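Long-range contacts in UDP-N-acetylglucosamine 2-epimerase (PDB 4NES), which binds UDP-GlcNAc and UDP and probably catalyses the reversible epimerisation of UDP-N-acetylglucosamine to UDP-N-acetylmannosamine at C-2 of the sugar: residues Ala118-Phe123 with Phe144-Ile149; Leu283-Ser288 with Pro301-Arg306. All blocks are in the same frame, centred on the assembly; numbering follows the deposited sequence.

Interaction 1 (Ala118-Phe123 with Phe144-Ile149); sequences AGLRSF and FAPTEI
Ala-118 N gives a nearly straight hydrogen bond of 3.0 Å to Phe-144 O, while Ala-118 CA and Ala-145 CA come within 4.7 Å of each other. At its other end Ala-118 offers a second polar atom: Ala-118 O takes a CA-H...O contact from Ala-145 CA at 3.5 Å, and Pro-146 CD lies at 3.4 Å from the same oxygen. Gly-119, in a left-handed conformation with phi 91°, turns the chain here; a CB on it would press on Ala-118 O and face Ala-145 CB. Leu-120 then reaches back over the second segment. With its CG anti to the carbonyl carbon (chi1 -75°), it sends one branch to the proline: Leu-120 CD1 sits 3.5 Å from Pro-146 CG, tight for two carbons, with Pro-146 CD about as near, and the two side chains meet at a slant. Arg-121 fixes the loop from within, its NH1 lying 2.8 Å from Leu-120 O, which is close to the guanidinium plane. Salt bridges tie this guanidinium to Asp-137 of helix 128-138 and to Glu-157, just after helix 148-156. In the second segment Thr-147 is the N-cap of helix 148-156, its hydroxyl bonded to Ala-150 N. The contact thus extends the pairing of strands 112-116 and 142-145, neighbours in the parallel, Rossmann-like sheet of the N-terminal half, joined through helix 128-138 in a beta-alpha-beta unit. The Phe-144 ring packs on the C-terminal helix 353-363, while Gly-119 O is bonded to Asn-153 of helix 148-156.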
# COMPACT_ATOMS: atom_id res chain seq x y z
N ALA A 118 11.75 7.34 6.87
CA ALA A 118 11.58 6.15 6.05
C ALA A 118 12.45 5.00 6.57
O ALA A 118 13.53 5.22 7.09
CB ALA A 118 11.96 6.49 4.62
N GLY A 119 11.97 3.78 6.41
CA GLY A 119 12.80 2.61 6.62
C GLY A 119 12.79 2.04 8.02
O GLY A 119 13.44 1.03 8.28
N LEU A 120 12.07 2.67 8.95
CA LEU A 120 11.97 2.11 10.29
C LEU A 120 11.18 0.80 10.22
O LEU A 120 10.17 0.71 9.51
CB LEU A 120 11.28 3.08 11.25
CG LEU A 120 12.08 4.30 11.74
CD1 LEU A 120 12.50 5.20 10.61
CD2 LEU A 120 11.25 5.07 12.75
N ARG A 121 11.64 -0.22 10.94
CA ARG A 121 10.94 -1.51 10.96
C ARG A 121 10.91 -2.11 12.35
O ARG A 121 11.95 -2.23 13.00
CB ARG A 121 11.60 -2.51 10.00
CG ARG A 121 11.64 -2.09 8.52
CD ARG A 121 10.25 -2.17 7.89
NE ARG A 121 10.28 -1.85 6.47
CZ ARG A 121 10.08 -0.63 5.97
NH1 ARG A 121 9.83 0.40 6.77
NH2 ARG A 121 10.13 -0.44 4.65
N SER A 122 9.72 -2.51 12.79
CA SER A 122 9.56 -3.32 13.99
C SER A 122 9.49 -4.80 13.61
O SER A 122 9.71 -5.67 14.46
CB SER A 122 8.27 -2.94 14.71
OG SER A 122 7.16 -3.37 13.94
N PHE A 123 9.18 -5.08 12.35
CA PHE A 123 8.95 -6.44 11.84
C PHE A 123 7.78 -7.13 12.52
O PHE A 123 7.68 -8.35 12.56
CB PHE A 123 10.24 -7.27 11.88
CG PHE A 123 11.36 -6.63 11.14
CD1 PHE A 123 11.32 -6.53 9.75
CD2 PHE A 123 12.45 -6.10 11.81
CE1 PHE A 123 12.36 -5.92 9.06
CE2 PHE A 123 13.49 -5.49 11.13
CZ PHE A 123 13.44 -5.41 9.74
N PHE A 144 13.75 9.46 3.24
CA PHE A 144 14.62 10.15 4.18
C PHE A 144 14.74 9.30 5.43
O PHE A 144 13.91 9.37 6.34
CB PHE A 144 14.08 11.55 4.46
CG PHE A 144 14.08 12.43 3.25
CD1 PHE A 144 15.28 12.79 2.66
CD2 PHE A 144 12.89 12.86 2.67
CE1 PHE A 144 15.30 13.59 1.53
CE2 PHE A 144 12.90 13.66 1.54
CZ PHE A 144 14.11 14.03 0.97
N ALA A 145 15.80 8.50 5.46
CA ALA A 145 16.04 7.54 6.53
C ALA A 145 16.77 8.20 7.69
O ALA A 145 17.65 9.05 7.48
CB ALA A 145 16.84 6.35 6.00
N PRO A 146 16.41 7.85 8.93
CA PRO A 146 17.08 8.55 10.04
C PRO A 146 18.44 7.95 10.37
O PRO A 146 19.29 8.65 10.93
CB PRO A 146 16.11 8.33 11.21
CG PRO A 146 15.42 7.04 10.87
CD PRO A 146 15.24 7.08 9.37
N THR A 147 18.66 6.69 10.02
CA THR A 147 19.89 5.98 10.38
C THR A 147 20.30 5.00 9.29
O THR A 147 19.52 4.68 8.39
CB THR A 147 19.69 5.12 11.64
OG1 THR A 147 18.70 4.11 11.37
CG2 THR A 147 19.24 5.94 12.83
N GLU A 148 21.52 4.49 9.41
CA GLU A 148 22.00 3.46 8.50
C GLU A 148 21.22 2.15 8.63
O GLU A 148 21.05 1.45 7.64
CB GLU A 148 23.49 3.23 8.70
CG GLU A 148 24.35 4.45 8.40
CD GLU A 148 24.41 4.81 6.92
OE1 GLU A 148 24.00 3.98 6.07
OE2 GLU A 148 24.89 5.91 6.60
N ILE A 149 20.73 1.84 9.84
CA ILE A 149 19.86 0.68 10.04
C ILE A 149 18.61 0.78 9.16
O ILE A 149 18.23 -0.17 8.48
CB ILE A 149 19.43 0.53 11.51
CG1 ILE A 149 20.62 0.11 12.37
CG2 ILE A 149 18.28 -0.46 11.64
CD1 ILE A 149 21.33 -1.12 11.86

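Interaction 2 (Leu283-Ser288 with Pro301-Arg306); sequences LILTDS and PCITLR. With UDP (uridine-5'-diphosphate), chain C.
Leu-285 and Ile-303 lie side by side and point the same way, Leu-285 CD2 resting 3.8 Å from Ile-303 CB. Leu-283 comes to that isoleucine at a slant, so that Ile-303 CD1 meets Leu-283 CD1 at 3.6 Å as well as Leu-285 CD2. On the other face of the sheet Cys-302 SG, anti to its own N, touches Thr-286 CG2 at 3.8 Å, with Ile-284 CG2 slightly farther off. The backbones between these faces are parallel, bonded from Ile-284 N to Pro-301 O, Ile-303 N to Ile-284 O, Thr-286 N to Ile-303 O and Leu-305 N to Thr-286 O, which sets Ile-284 beside Cys-302, Leu-285 beside Ile-303 and Thr-286 beside Thr-304. With chi1 -163°, Thr-286 turns its OG1 forward to accept from Ser-288 N at 3.0 Å, an ST turn, and it also bonds Thr-205 OG1. A valine in its place would probably leave Ser-288 N and the Thr-205 hydroxyl without this partner. Past the strands Asp-287 CB packs 3.7 Å from Arg-306 CG, while the charged ends part: the carboxylate takes the backbone NH groups of Arg-208 and of His-207, the probable active-site residue, and also bonds Asn-211, whereas the guanidinium goes to Glu-310. Ser-288 OG donates to UDP O2A at 2.6 Å and caps helix 289-298 at Val-291 N. Gly-289 N and Gly-290 N also bind the nucleotide, and the helix dipole would probably favour its diphosphate. Strand, helix N terminus at the phosphates, and adjacent parallel strand form a beta-alpha-beta unit in the nucleotide-binding C-terminal domain of the GT-B fold.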
# COMPACT_ATOMS: atom_id res chain seq x y z
N LEU A 283 12.90 8.56 35.06
CA LEU A 283 12.88 7.63 33.94
C LEU A 283 11.56 7.76 33.19
O LEU A 283 10.58 8.31 33.71
CB LEU A 283 13.22 6.20 34.40
CG LEU A 283 12.22 5.13 34.77
CD1 LEU A 283 11.81 4.43 33.52
CD2 LEU A 283 12.84 4.13 35.75
N ILE A 284 11.56 7.33 31.93
CA ILE A 284 10.39 7.44 31.07
C ILE A 284 9.86 6.05 30.72
O ILE A 284 10.63 5.15 30.38
CB ILE A 284 10.75 8.25 29.79
CG1 ILE A 284 10.99 9.72 30.15
CG2 ILE A 284 9.66 8.10 28.75
CD1 ILE A 284 11.72 10.52 29.08
N LEU A 285 8.55 5.86 30.86
CA LEU A 285 7.90 4.59 30.52
C LEU A 285 6.94 4.88 29.39
O LEU A 285 6.08 5.75 29.52
CB LEU A 285 7.09 4.09 31.71
CG LEU A 285 7.78 4.05 33.06
CD1 LEU A 285 6.76 3.90 34.19
CD2 LEU A 285 8.75 2.91 33.08
N THR A 286 7.06 4.17 28.28
CA THR A 286 6.26 4.55 27.13
C THR A 286 6.05 3.43 26.13
O THR A 286 6.80 2.45 26.09
CB THR A 286 6.92 5.75 26.40
OG1 THR A 286 5.98 6.39 25.52
CG2 THR A 286 8.15 5.31 25.61
N ASP A 287 5.03 3.60 25.29
CA ASP A 287 4.96 2.83 24.06
C ASP A 287 4.93 3.74 22.82
O ASP A 287 4.63 3.28 21.71
CB ASP A 287 3.81 1.81 24.06
CG ASP A 287 2.43 2.45 24.02
OD1 ASP A 287 2.33 3.69 23.94
OD2 ASP A 287 1.43 1.70 24.04
N SER A 288 5.23 5.02 23.01
CA SER A 288 5.30 5.99 21.92
C SER A 288 6.59 5.87 21.12
O SER A 288 7.65 5.63 21.70
CB SER A 288 5.24 7.39 22.53
OG SER A 288 5.62 8.36 21.56
N PRO A 301 16.77 7.65 30.89
CA PRO A 301 16.53 6.23 30.60
C PRO A 301 15.07 5.94 30.24
O PRO A 301 14.15 6.51 30.82
CB PRO A 301 16.89 5.54 31.93
CG PRO A 301 17.77 6.50 32.64
CD PRO A 301 17.29 7.86 32.25
N CYS A 302 14.89 5.04 29.29
CA CYS A 302 13.57 4.72 28.77
C CYS A 302 13.26 3.24 28.95
O CYS A 302 14.14 2.37 28.80
CB CYS A 302 13.50 5.10 27.29
SG CYS A 302 11.83 5.05 26.58
N ILE A 303 12.01 2.94 29.30
CA ILE A 303 11.52 1.57 29.31
C ILE A 303 10.32 1.52 28.38
O ILE A 303 9.34 2.26 28.57
CB ILE A 303 11.12 1.13 30.73
CG1 ILE A 303 12.37 1.01 31.60
CG2 ILE A 303 10.37 -0.20 30.68
CD1 ILE A 303 12.06 0.89 33.08
N THR A 304 10.41 0.66 27.37
CA THR A 304 9.39 0.60 26.33
C THR A 304 8.45 -0.57 26.56
O THR A 304 8.88 -1.73 26.63
CB THR A 304 10.01 0.56 24.92
OG1 THR A 304 10.77 1.75 24.71
CG2 THR A 304 8.93 0.50 23.86
N LEU A 305 7.16 -0.26 26.71
CA LEU A 305 6.14 -1.25 27.03
C LEU A 305 5.63 -1.92 25.75
O LEU A 305 4.43 -1.90 25.45
CB LEU A 305 5.01 -0.57 27.81
CG LEU A 305 5.45 0.18 29.08
CD1 LEU A 305 4.42 1.22 29.49
CD2 LEU A 305 5.71 -0.79 30.22
N ARG A 306 6.56 -2.51 25.00
CA ARG A 306 6.26 -3.19 23.73
C ARG A 306 7.17 -4.40 23.61
O ARG A 306 8.19 -4.48 24.31
CB ARG A 306 6.51 -2.25 22.54
CG ARG A 306 5.59 -1.03 22.49
CD ARG A 306 6.01 -0.06 21.37
NE ARG A 306 6.11 -0.74 20.09
CZ ARG A 306 6.68 -0.22 19.00
NH1 ARG A 306 7.18 1.01 19.02
NH2 ARG A 306 6.75 -0.93 17.88
N1 UDP C . 3.93 14.75 23.19
C2 UDP C . 3.47 15.97 23.57
N3 UDP C . 2.62 16.07 24.61
C4 UDP C . 2.19 14.99 25.30
C5 UDP C . 2.63 13.71 24.93
C6 UDP C . 3.51 13.63 23.85
O2 UDP C . 3.83 16.99 22.98
O4 UDP C . 1.30 15.15 26.36
C1' UDP C . 4.82 14.58 22.04
C2' UDP C . 6.11 13.97 22.25
O2' UDP C . 7.02 14.90 22.78
C3' UDP C . 6.46 13.44 20.93
C4' UDP C . 5.17 13.17 20.30
O4' UDP C . 4.18 13.65 21.16
O3' UDP C . 7.18 14.35 20.13
C5' UDP C . 4.90 11.71 20.11
O5' UDP C . 3.60 11.48 19.62
PA UDP C . 2.78 10.18 19.98
O1A UDP C . 1.32 10.58 20.13
O2A UDP C . 3.34 9.57 21.25
O3A UDP C . 2.86 9.19 18.76
PB UDP C . 3.96 8.24 18.18
O1B UDP C . 5.32 8.92 18.25
O2B UDP C . 3.93 6.94 18.94
O3B UDP C . 3.50 8.04 16.76

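Overall arrangement
Along the chain the contacts come one after the other, with neither nesting nor crossing. Interaction 1 closes first, bringing 144-149 back to 118-123 around a connection that contains helix 128-138 and so tying adjacent strands of the N-terminal sheet. Much later interaction 2 does the same in the C-terminal sheet, where helix 289-298 links 283-288 to 301-306. The two lie in different halves of the GT-B fold, their centres about 20 Å apart, yet their loops meet: Ser-122 CB packs 4.1 Å from Arg-306 NH2. Leu-120 also touches Arg-311, so the segment 118-123 faces the loop that follows 301-306, and the two halves meet there.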